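Local atomic coordinates of blue-light receptor of the bluf-family (Rhodobacter sphaeroides, PDB entry 2BYC), a protein that binds a flavin, here flavin mononucleotide, and probably acts as a blue-light receptor of the BLUF family. Residues L8-R13 with F50-E55; L43-V48 with V98-L103. All blocks are in the same frame, centred on the assembly; numbering follows the deposited sequence.

Contact 1. Residues L8-R13 with F50-E55; sequences LTYRSR and FVQTIE. With FMN (flavin mononucleotide), chain C.
Tyr10 and Gln52 face each other as a hydrogen-bonded pair of the antiparallel strands 8-13 and 50-55, inner strands of the ferredoxin-like sheet of the BLUF fold. Their side chains run side by side toward the flavin, with ring and amide planes 84° apart. Tyr10 CG sits between the backbone N and the carbonyl carbon (chi1 72°), which swings the ring across to the neighbouring strand. There Gln52 CB lies 3.4 Å from Tyr10 CZ, and Tyr10 OH donates to Gln52 OE1 over 2.6 Å. The hydroxyl approaches from 36° above the carbonyl plane, not along a lone pair. Gln52, extended beyond CG, carries its amide to the isoalloxazine: NE2 donates to FMN N5 (3.1 Å) and FMN O4 (3.0 Å). With OE1 taken by the tyrosine and NE2 by the flavin, these bonds hold the amide in its modelled dark-state orientation, and the Tyr10-Gln52-flavin hydrogen-bond network is characteristic of BLUF photoreceptors. Ile68 of helix 58-69 packs on both side chains.

Six backbone hydrogen bonds hold the strands together, from Leu8 with Ile54 to Ser12 with Phe50. On the face away from the flavin, Val51 fits between two neighbours: its CG1 meets Thr9 CG2 and its CG2 meets Arg11 CG, each at 3.9 Å. Helix 120-131 covers Thr9 and Thr53 on that side. Ser12 OG, whose polar partner is His74 ND1, lies at the edge of the Phe50 ring, while one face of this ring takes the flavin methyl, Phe50 CD1 approaching FMN C7M to 3.2 Å.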
ATOM      1  N   LEU A   8      -3.319   6.346  -4.394  1.00 11.65           N
ATOM      2  CA  LEU A   8      -4.389   5.348  -4.581  1.00 13.34           C
ATOM      3  C   LEU A   8      -4.293   4.260  -3.550  1.00 12.23           C
ATOM      4  O   LEU A   8      -3.199   3.847  -3.261  1.00 13.94           O
ATOM      5  CB  LEU A   8      -4.216   4.699  -5.968  1.00 11.56           C
ATOM      6  CG  LEU A   8      -5.195   3.754  -6.600  1.00 17.11           C
ATOM      7  CD1 LEU A   8      -4.809   3.984  -8.041  1.00 25.80           C
ATOM      8  CD2 LEU A   8      -4.739   2.344  -6.222  1.00 16.95           C
ATOM      9  N   THR A   9      -5.425   3.806  -3.014  1.00 12.15           N
ATOM     10  CA  THR A   9      -5.412   2.710  -2.049  1.00 12.07           C
ATOM     11  C   THR A   9      -6.454   1.739  -2.565  1.00 11.64           C
ATOM     12  O   THR A   9      -7.524   2.184  -2.923  1.00 10.46           O
ATOM     13  CB  THR A   9      -5.949   3.219  -0.689  1.00  9.72           C
ATOM     14  OG1 THR A   9      -4.989   4.141  -0.181  1.00 13.40           O
ATOM     15  CG2 THR A   9      -6.041   2.134   0.283  1.00  5.30           C
ATOM     16  N   TYR A  10      -6.096   0.440  -2.607  1.00 11.49           N
ATOM     17  CA  TYR A  10      -6.971  -0.619  -3.032  1.00 11.80           C
ATOM     18  C   TYR A  10      -6.851  -1.747  -2.015  1.00 12.02           C
ATOM     19  O   TYR A  10      -5.940  -1.807  -1.225  1.00 11.31           O
ATOM     20  CB  TYR A  10      -6.614  -1.085  -4.496  1.00 12.02           C
ATOM     21  CG  TYR A  10      -5.331  -1.859  -4.508  1.00 13.62           C
ATOM     22  CD1 TYR A  10      -5.307  -3.156  -4.030  1.00 14.91           C
ATOM     23  CD2 TYR A  10      -4.145  -1.313  -5.028  1.00 11.78           C
ATOM     24  CE1 TYR A  10      -4.143  -3.860  -3.988  1.00 18.49           C
ATOM     25  CE2 TYR A  10      -2.958  -2.036  -5.003  1.00 12.56           C
ATOM     26  CZ  TYR A  10      -2.984  -3.311  -4.515  1.00 15.24           C
ATOM     27  OH  TYR A  10      -1.872  -4.092  -4.432  1.00 18.46           O
ATOM     28  N   ARG A  11      -7.834  -2.612  -2.013  1.00 14.98           N
ATOM     29  CA  ARG A  11      -7.896  -3.774  -1.129  1.00 14.87           C
ATOM     30  C   ARG A  11      -8.010  -4.917  -2.086  1.00 15.59           C
ATOM     31  O   ARG A  11      -8.679  -4.768  -3.124  1.00 14.40           O
ATOM     32  CB  ARG A  11      -9.194  -3.694  -0.334  1.00 16.08           C
ATOM     33  CG  ARG A  11      -9.284  -4.699   0.765  1.00 19.86           C
ATOM     34  CD  ARG A  11     -10.543  -4.491   1.618  1.00 27.28           C
ATOM     35  NE  ARG A  11     -11.708  -4.924   0.883  1.00 33.37           N
ATOM     36  CZ  ARG A  11     -12.357  -6.060   1.109  1.00 34.68           C
ATOM     37  NH1 ARG A  11     -11.974  -6.862   2.100  1.00 37.81           N
ATOM     38  NH2 ARG A  11     -13.409  -6.373   0.361  1.00 35.07           N
ATOM     39  N   SER A  12      -7.319  -6.026  -1.785  1.00 15.56           N
ATOM     40  CA  SER A  12      -7.442  -7.282  -2.562  1.00 16.46           C
ATOM     41  C   SER A  12      -7.418  -8.433  -1.654  1.00 16.88           C
ATOM     42  O   SER A  12      -7.007  -8.302  -0.508  1.00 16.99           O
ATOM     43  CB  SER A  12      -6.318  -7.463  -3.570  1.00 15.23           C
ATOM     44  OG  SER A  12      -5.085  -7.551  -2.939  1.00 14.08           O
ATOM     45  N   ARG A  13      -7.892  -9.571  -2.163  1.00 18.02           N
ATOM     46  CA  ARG A  13      -7.753 -10.845  -1.472  1.00 20.22           C
ATOM     47  C   ARG A  13      -6.471 -11.504  -1.817  1.00 19.60           C
ATOM     48  O   ARG A  13      -6.135 -11.683  -2.989  1.00 20.81           O
ATOM     49  CB  ARG A  13      -8.815 -11.827  -1.935  1.00 20.19           C
ATOM     50  CG  ARG A  13     -10.002 -11.837  -1.105  1.00 29.04           C
ATOM     51  CD  ARG A  13     -10.179 -13.187  -0.416  1.00 37.27           C
ATOM     52  NE  ARG A  13     -11.057 -12.999   0.744  1.00 43.09           N
ATOM     53  CZ  ARG A  13     -11.235 -13.907   1.695  1.00 44.02           C
ATOM     54  NH1 ARG A  13     -10.582 -15.080   1.623  1.00 42.13           N
ATOM     55  NH2 ARG A  13     -12.027 -13.619   2.730  1.00 44.10           N
ATOM     56  N   PHE A  50      -4.779  -7.849   1.129  1.00 13.84           N
ATOM     57  CA  PHE A  50      -3.721  -6.777   1.110  1.00 12.40           C
ATOM     58  C   PHE A  50      -4.485  -5.504   1.018  1.00 12.90           C
ATOM     59  O   PHE A  50      -5.572  -5.451   0.399  1.00 12.78           O
ATOM     60  CB  PHE A  50      -3.004  -6.866  -0.221  1.00 11.25           C
ATOM     61  CG  PHE A  50      -2.038  -8.004  -0.351  1.00 14.53           C
ATOM     62  CD1 PHE A  50      -2.188  -8.972  -1.362  1.00 16.40           C
ATOM     63  CD2 PHE A  50      -0.964  -8.128   0.501  1.00 15.91           C
ATOM     64  CE1 PHE A  50      -1.220 -10.011  -1.512  1.00 13.15           C
ATOM     65  CE2 PHE A  50      -0.046  -9.163   0.362  1.00 17.81           C
ATOM     66  CZ  PHE A  50      -0.187 -10.096  -0.681  1.00 14.02           C
ATOM     67  N   VAL A  51      -3.946  -4.470   1.661  1.00 12.16           N
ATOM     68  CA  VAL A  51      -4.397  -3.090   1.428  1.00 13.13           C
ATOM     69  C   VAL A  51      -3.116  -2.413   1.002  1.00 11.34           C
ATOM     70  O   VAL A  51      -2.131  -2.511   1.663  1.00  8.61           O
ATOM     71  CB  VAL A  51      -5.052  -2.456   2.683  1.00 14.09           C
ATOM     72  CG1 VAL A  51      -5.348  -1.011   2.417  1.00 12.05           C
ATOM     73  CG2 VAL A  51      -6.445  -3.195   2.988  1.00 11.94           C
ATOM     74  N   GLN A  52      -3.132  -1.819  -0.188  1.00 13.69           N
ATOM     75  CA  GLN A  52      -1.955  -1.123  -0.697  1.00 12.61           C
ATOM     76  C   GLN A  52      -2.254   0.348  -0.975  1.00 12.65           C
ATOM     77  O   GLN A  52      -3.290   0.662  -1.512  1.00 12.63           O
ATOM     78  CB  GLN A  52      -1.328  -1.851  -1.905  1.00 13.32           C
ATOM     79  CG  GLN A  52      -0.002  -1.237  -2.190  1.00 11.30           C
ATOM     80  CD  GLN A  52       0.698  -1.888  -3.338  1.00 14.13           C
ATOM     81  OE1 GLN A  52       0.087  -2.375  -4.294  1.00 13.77           O
ATOM     82  NE2 GLN A  52       1.991  -1.900  -3.254  1.00 15.25           N
ATOM     83  N   THR A  53      -1.348   1.226  -0.533  1.00 12.37           N
ATOM     84  CA  THR A  53      -1.405   2.645  -0.855  1.00 12.84           C
ATOM     85  C   THR A  53      -0.172   2.973  -1.650  1.00 12.15           C
ATOM     86  O   THR A  53       0.928   2.679  -1.170  1.00 12.57           O
ATOM     87  CB  THR A  53      -1.308   3.443   0.401  1.00 13.85           C
ATOM     88  OG1 THR A  53      -2.516   3.251   1.152  1.00 17.73           O
ATOM     89  CG2 THR A  53      -1.153   4.948   0.063  1.00 15.52           C
ATOM     90  N   ILE A  54      -0.332   3.538  -2.842  1.00 10.84           N
ATOM     91  CA  ILE A  54       0.853   3.970  -3.626  1.00 12.64           C
ATOM     92  C   ILE A  54       0.632   5.379  -3.960  1.00 11.12           C
ATOM     93  O   ILE A  54      -0.526   5.793  -4.178  1.00  9.45           O
ATOM     94  CB  ILE A  54       0.950   3.210  -4.985  1.00 14.64           C
ATOM     95  CG1 ILE A  54      -0.388   3.327  -5.718  1.00 14.54           C
ATOM     96  CG2 ILE A  54       1.416   1.754  -4.773  1.00 11.31           C
ATOM     97  CD1 ILE A  54      -0.480   2.619  -7.015  1.00 13.07           C
ATOM     98  N   GLU A  55       1.699   6.160  -3.949  1.00 11.52           N
ATOM     99  CA  GLU A  55       1.508   7.608  -4.175  1.00 12.88           C
ATOM    100  C   GLU A  55       2.639   8.024  -5.087  1.00 11.95           C
ATOM    101  O   GLU A  55       3.704   7.475  -5.055  1.00 11.04           O
ATOM    102  CB  GLU A  55       1.547   8.394  -2.908  1.00 15.98           C
ATOM    103  CG  GLU A  55       2.728   8.088  -2.074  1.00 20.74           C
ATOM    104  CD  GLU A  55       2.588   8.635  -0.676  1.00 26.01           C
ATOM    105  OE1 GLU A  55       1.483   9.037  -0.316  1.00 26.11           O
ATOM    106  OE2 GLU A  55       3.596   8.664   0.048  1.00 23.44           O
TER
HETATM  107  N1  FMN C1137       5.157  -4.356  -8.015  1.00 14.81           N
HETATM  108  C2  FMN C1137       5.742  -3.111  -7.970  1.00 15.02           C
HETATM  109  O2  FMN C1137       6.647  -2.815  -8.786  1.00 16.31           O
HETATM  110  N3  FMN C1137       5.367  -2.188  -7.050  1.00 11.79           N
HETATM  111  C4  FMN C1137       4.417  -2.556  -6.164  1.00 11.74           C
HETATM  112  O4  FMN C1137       4.029  -1.741  -5.389  1.00 15.02           O
HETATM  113  C4A FMN C1137       3.810  -3.816  -6.190  1.00 11.08           C
HETATM  114  N5  FMN C1137       2.837  -4.142  -5.260  1.00 12.75           N
HETATM  115  C5A FMN C1137       2.163  -5.371  -5.324  1.00 14.51           C
HETATM  116  C6  FMN C1137       1.166  -5.686  -4.428  1.00 12.21           C
HETATM  117  C7  FMN C1137       0.519  -6.931  -4.420  1.00 12.14           C
HETATM  118  C7M FMN C1137      -0.689  -7.187  -3.510  1.00 11.11           C
HETATM  119  C8  FMN C1137       0.885  -7.854  -5.377  1.00 13.47           C
HETATM  120  C8M FMN C1137       0.194  -9.203  -5.495  1.00 11.88           C
HETATM  121  C9  FMN C1137       1.882  -7.546  -6.300  1.00 12.89           C
HETATM  122  C9A FMN C1137       2.531  -6.274  -6.269  1.00 14.00           C
HETATM  123  N10 FMN C1137       3.557  -5.949  -7.186  1.00 14.25           N
HETATM  124  C10 FMN C1137       4.170  -4.703  -7.139  1.00 14.66           C
HETATM  125  C1' FMN C1137       4.227  -6.987  -8.021  1.00 19.84           C
HETATM  126  C2' FMN C1137       3.875  -6.549  -9.423  1.00 26.05           C
HETATM  127  O2' FMN C1137       2.622  -7.147  -9.601  1.00 24.88           O
HETATM  128  C3' FMN C1137       4.866  -6.952 -10.528  1.00 30.03           C
HETATM  129  O3' FMN C1137       4.749  -8.322 -10.751  1.00 34.64           O
HETATM  130  C4' FMN C1137       6.334  -6.635 -10.289  1.00 34.70           C
HETATM  131  O4' FMN C1137       6.641  -5.225 -10.326  1.00 35.95           O
HETATM  132  C5' FMN C1137       7.169  -7.289 -11.394  1.00 39.41           C
HETATM  133  O5' FMN C1137       7.851  -8.500 -11.060  1.00 42.74           O
HETATM  134  P   FMN C1137       8.965  -8.901 -12.141  1.00 42.58           P
HETATM  135  O1P FMN C1137       9.779 -10.123 -11.688  1.00 39.15           O
HETATM  136  O2P FMN C1137       8.163  -9.224 -13.395  1.00 39.08           O
HETATM  137  O3P FMN C1137       9.772  -7.629 -12.248  1.00 34.25           O

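Contact 2. Residues L43-V48 with V98-L103; sequences LLYNGV and VSRKEL
Leu44 pairs with Val98 in a parallel beta bridge, the point where strand 40-45 lies beside the short strand 96-98 in the BLUF sheet. Val98 N donates to Leu43 O at 2.7 Å and Val98 O accepts from Tyr45 N at 3.0 Å, so one residue is gripped through both its backbone polar groups. Beyond this bridge the partners diverge: residues 46-48 turn into the hairpin leading to strand 49-55, while Ser99 stands at the N-cap position of helix 100-106.

Arg100, in the first turn of that helix, reaches back over the hairpin turn. Its CB points neither toward nor away from residues 43-48 and meets none of them closely. CG, anti to the backbone N (chi1 -154°), and then CD come alongside Asn46 O, CD at 3.7 Å. A bend at chi3 (-57°) turns the group so that NE donates to Asn46 O at 3.0 Å; the oxygen lies in the guanidinium plane, but NE stands 72° out of the carbonyl plane. NH2 ends beside the Tyr45 hydroxyl and Gly47.

On the sheet face that carries Leu44 and Val98, Leu44 CD2 meets Leu103 CD1 at 4.2 Å, and both leucines continue onto Leu124 of helix 120-131. Tyr45 instead turns to helix 19-37, packing on Ile23. Gly47 N lies over the centre of one face of the Tyr45 ring, and Arg100 NH2 lies 3.4 Å from Gly47 CA.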
ATOM      1  N   LEU A  43       2.256  -1.434   1.947  1.00 11.85           N
ATOM      2  CA  LEU A  43       1.440  -2.582   1.703  1.00 12.21           C
ATOM      3  C   LEU A  43       1.109  -3.255   2.992  1.00 11.17           C
ATOM      4  O   LEU A  43       1.998  -3.607   3.787  1.00 11.88           O
ATOM      5  CB  LEU A  43       2.260  -3.497   0.897  1.00 11.73           C
ATOM      6  CG  LEU A  43       1.772  -4.885   0.460  1.00 14.24           C
ATOM      7  CD1 LEU A  43       0.494  -4.782  -0.335  1.00 11.13           C
ATOM      8  CD2 LEU A  43       2.875  -5.642  -0.264  1.00 10.59           C
ATOM      9  N   LEU A  44      -0.170  -3.441   3.246  1.00  9.48           N
ATOM     10  CA  LEU A  44      -0.581  -4.029   4.506  1.00 11.45           C
ATOM     11  C   LEU A  44      -0.961  -5.440   4.138  1.00 11.09           C
ATOM     12  O   LEU A  44      -1.663  -5.623   3.186  1.00  7.89           O
ATOM     13  CB  LEU A  44      -1.766  -3.257   5.163  1.00 11.35           C
ATOM     14  CG  LEU A  44      -1.538  -1.773   5.473  1.00 13.84           C
ATOM     15  CD1 LEU A  44      -1.523  -0.910   4.296  1.00 19.85           C
ATOM     16  CD2 LEU A  44      -2.679  -1.273   6.203  1.00 14.99           C
ATOM     17  N   TYR A  45      -0.542  -6.401   4.945  1.00 14.89           N
ATOM     18  CA  TYR A  45      -0.803  -7.771   4.657  1.00 18.21           C
ATOM     19  C   TYR A  45      -1.234  -8.424   5.993  1.00 19.00           C
ATOM     20  O   TYR A  45      -0.509  -8.298   6.955  1.00 21.94           O
ATOM     21  CB  TYR A  45       0.403  -8.416   4.024  1.00 18.72           C
ATOM     22  CG  TYR A  45       0.314  -9.927   4.067  1.00 20.25           C
ATOM     23  CD1 TYR A  45      -0.540 -10.632   3.218  1.00 21.13           C
ATOM     24  CD2 TYR A  45       1.066 -10.632   5.007  1.00 18.46           C
ATOM     25  CE1 TYR A  45      -0.632 -12.035   3.295  1.00 17.72           C
ATOM     26  CE2 TYR A  45       0.991 -11.988   5.088  1.00 19.43           C
ATOM     27  CZ  TYR A  45       0.147 -12.679   4.270  1.00 21.42           C
ATOM     28  OH  TYR A  45       0.129 -14.060   4.441  1.00 23.13           O
ATOM     29  N   ASN A  46      -2.408  -9.077   6.060  1.00 18.84           N
ATOM     30  CA  ASN A  46      -2.889  -9.646   7.375  1.00 19.18           C
ATOM     31  C   ASN A  46      -3.120 -11.105   7.216  1.00 20.34           C
ATOM     32  O   ASN A  46      -3.648 -11.744   8.120  1.00 20.43           O
ATOM     33  CB  ASN A  46      -4.207  -8.998   7.806  1.00 18.74           C
ATOM     34  CG  ASN A  46      -5.377  -9.335   6.861  1.00 17.20           C
ATOM     35  OD1 ASN A  46      -6.506  -9.002   7.113  1.00 23.42           O
ATOM     36  ND2 ASN A  46      -5.092  -9.960   5.798  1.00  9.92           N
ATOM     37  N   GLY A  47      -2.700 -11.632   6.077  1.00 20.95           N
ATOM     38  CA  GLY A  47      -2.848 -13.039   5.815  1.00 20.73           C
ATOM     39  C   GLY A  47      -4.053 -13.359   4.948  1.00 22.03           C
ATOM     40  O   GLY A  47      -4.141 -14.449   4.421  1.00 22.50           O
ATOM     41  N   VAL A  48      -4.976 -12.422   4.800  1.00 20.06           N
ATOM     42  CA  VAL A  48      -6.200 -12.697   4.032  1.00 20.16           C
ATOM     43  C   VAL A  48      -6.431 -11.700   2.917  1.00 18.58           C
ATOM     44  O   VAL A  48      -6.923 -12.058   1.862  1.00 19.54           O
ATOM     45  CB  VAL A  48      -7.421 -12.686   4.979  1.00 18.90           C
ATOM     46  CG1 VAL A  48      -8.731 -13.034   4.295  1.00 19.37           C
ATOM     47  CG2 VAL A  48      -7.158 -13.652   6.150  1.00 21.60           C
ATOM     48  N   VAL A  98       3.760  -3.877   5.787  1.00 17.26           N
ATOM     49  CA  VAL A  98       3.298  -3.844   7.148  1.00 18.03           C
ATOM     50  C   VAL A  98       2.519  -5.169   7.357  1.00 17.47           C
ATOM     51  O   VAL A  98       1.396  -5.306   6.909  1.00 17.20           O
ATOM     52  CB  VAL A  98       2.391  -2.643   7.448  1.00 19.54           C
ATOM     53  CG1 VAL A  98       1.973  -2.727   8.866  1.00 17.93           C
ATOM     54  CG2 VAL A  98       3.149  -1.320   7.279  1.00 17.65           C
ATOM     55  N   SER A  99       3.130  -6.138   8.007  1.00 18.29           N
ATOM     56  CA  SER A  99       2.523  -7.481   8.112  1.00 21.31           C
ATOM     57  C   SER A  99       1.589  -7.624   9.303  1.00 21.67           C
ATOM     58  O   SER A  99       1.256  -6.678   9.938  1.00 20.63           O
ATOM     59  CB  SER A  99       3.630  -8.544   8.181  1.00 22.33           C
ATOM     60  OG  SER A  99       4.277  -8.312   9.423  1.00 27.21           O
ATOM     61  N   ARG A 100       1.112  -8.843   9.539  1.00 23.87           N
ATOM     62  CA  ARG A 100       0.105  -9.089  10.582  1.00 26.11           C
ATOM     63  C   ARG A 100       0.522  -8.553  11.942  1.00 25.35           C
ATOM     64  O   ARG A 100      -0.198  -7.753  12.510  1.00 24.84           O
ATOM     65  CB  ARG A 100      -0.155 -10.591  10.712  1.00 26.17           C
ATOM     66  CG  ARG A 100      -1.523 -11.016  11.251  1.00 29.56           C
ATOM     67  CD  ARG A 100      -1.635 -12.539  11.161  1.00 31.12           C
ATOM     68  NE  ARG A 100      -1.432 -12.936   9.750  1.00 41.69           N
ATOM     69  CZ  ARG A 100      -0.417 -13.661   9.266  1.00 44.69           C
ATOM     70  NH1 ARG A 100       0.519 -14.177  10.062  1.00 48.53           N
ATOM     71  NH2 ARG A 100      -0.352 -13.916   7.969  1.00 47.82           N
ATOM     72  N   LYS A 101       1.673  -9.013  12.460  1.00 26.84           N
ATOM     73  CA  LYS A 101       2.170  -8.592  13.793  1.00 26.59           C
ATOM     74  C   LYS A 101       2.199  -7.094  13.967  1.00 25.62           C
ATOM     75  O   LYS A 101       1.637  -6.593  14.903  1.00 25.84           O
ATOM     76  CB  LYS A 101       3.564  -9.131  14.149  1.00 27.40           C
ATOM     77  CG  LYS A 101       3.959  -8.711  15.605  1.00 28.49           C
ATOM     78  CD  LYS A 101       5.211  -9.420  16.156  1.00 27.60           C
ATOM     79  CE  LYS A 101       5.255  -9.324  17.690  1.00 28.81           C
ATOM     80  NZ  LYS A 101       6.357 -10.158  18.427  1.00 31.49           N
ATOM     81  N   GLU A 102       2.857  -6.361  13.097  1.00 25.64           N
ATOM     82  CA  GLU A 102       2.945  -4.919  13.316  1.00 26.04           C
ATOM     83  C   GLU A 102       1.629  -4.193  13.125  1.00 25.16           C
ATOM     84  O   GLU A 102       1.396  -3.157  13.694  1.00 24.63           O
ATOM     85  CB  GLU A 102       3.981  -4.309  12.373  1.00 26.52           C
ATOM     86  CG  GLU A 102       4.339  -2.856  12.623  1.00 27.86           C
ATOM     87  CD  GLU A 102       5.327  -2.324  11.567  1.00 28.53           C
ATOM     88  OE1 GLU A 102       5.371  -2.899  10.450  1.00 31.83           O
ATOM     89  OE2 GLU A 102       6.050  -1.325  11.831  1.00 32.79           O
ATOM     90  N   LEU A 103       0.758  -4.714  12.285  1.00 24.97           N
ATOM     91  CA  LEU A 103      -0.534  -4.047  12.153  1.00 26.01           C
ATOM     92  C   LEU A 103      -1.318  -4.281  13.446  1.00 26.17           C
ATOM     93  O   LEU A 103      -2.049  -3.421  13.870  1.00 25.38           O
ATOM     94  CB  LEU A 103      -1.323  -4.626  10.988  1.00 25.89           C
ATOM     95  CG  LEU A 103      -2.680  -4.099  10.548  1.00 25.82           C
ATOM     96  CD1 LEU A 103      -2.552  -2.661  10.199  1.00 29.25           C
ATOM     97  CD2 LEU A 103      -3.158  -4.897   9.328  1.00 25.84           C
TER

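Overall arrangement
The centres of the two contacts are about 12 Å apart, both reach the same mixed sheet, and their segments alternate along the chain: 8-13, 43-48, 50-55, 98-103. Strands 40-45 and 49-55 form a hairpin that joins them, with a probable hydrogen bond from Leu44 N to Val51 O and the Phe50 and Tyr45 rings meeting at about 40°. Contact 1, near the centre of the chain, carries flavin-binding residues; contact 2 lies further out, where the sheet passes into helix 100-106, although Leu43 still comes close to FMN. Helix 120-131 packs on both. Through the hairpin and the pairing with 96-98, the flavin-binding strands are linked by packing to helices 100-106 and 120-131.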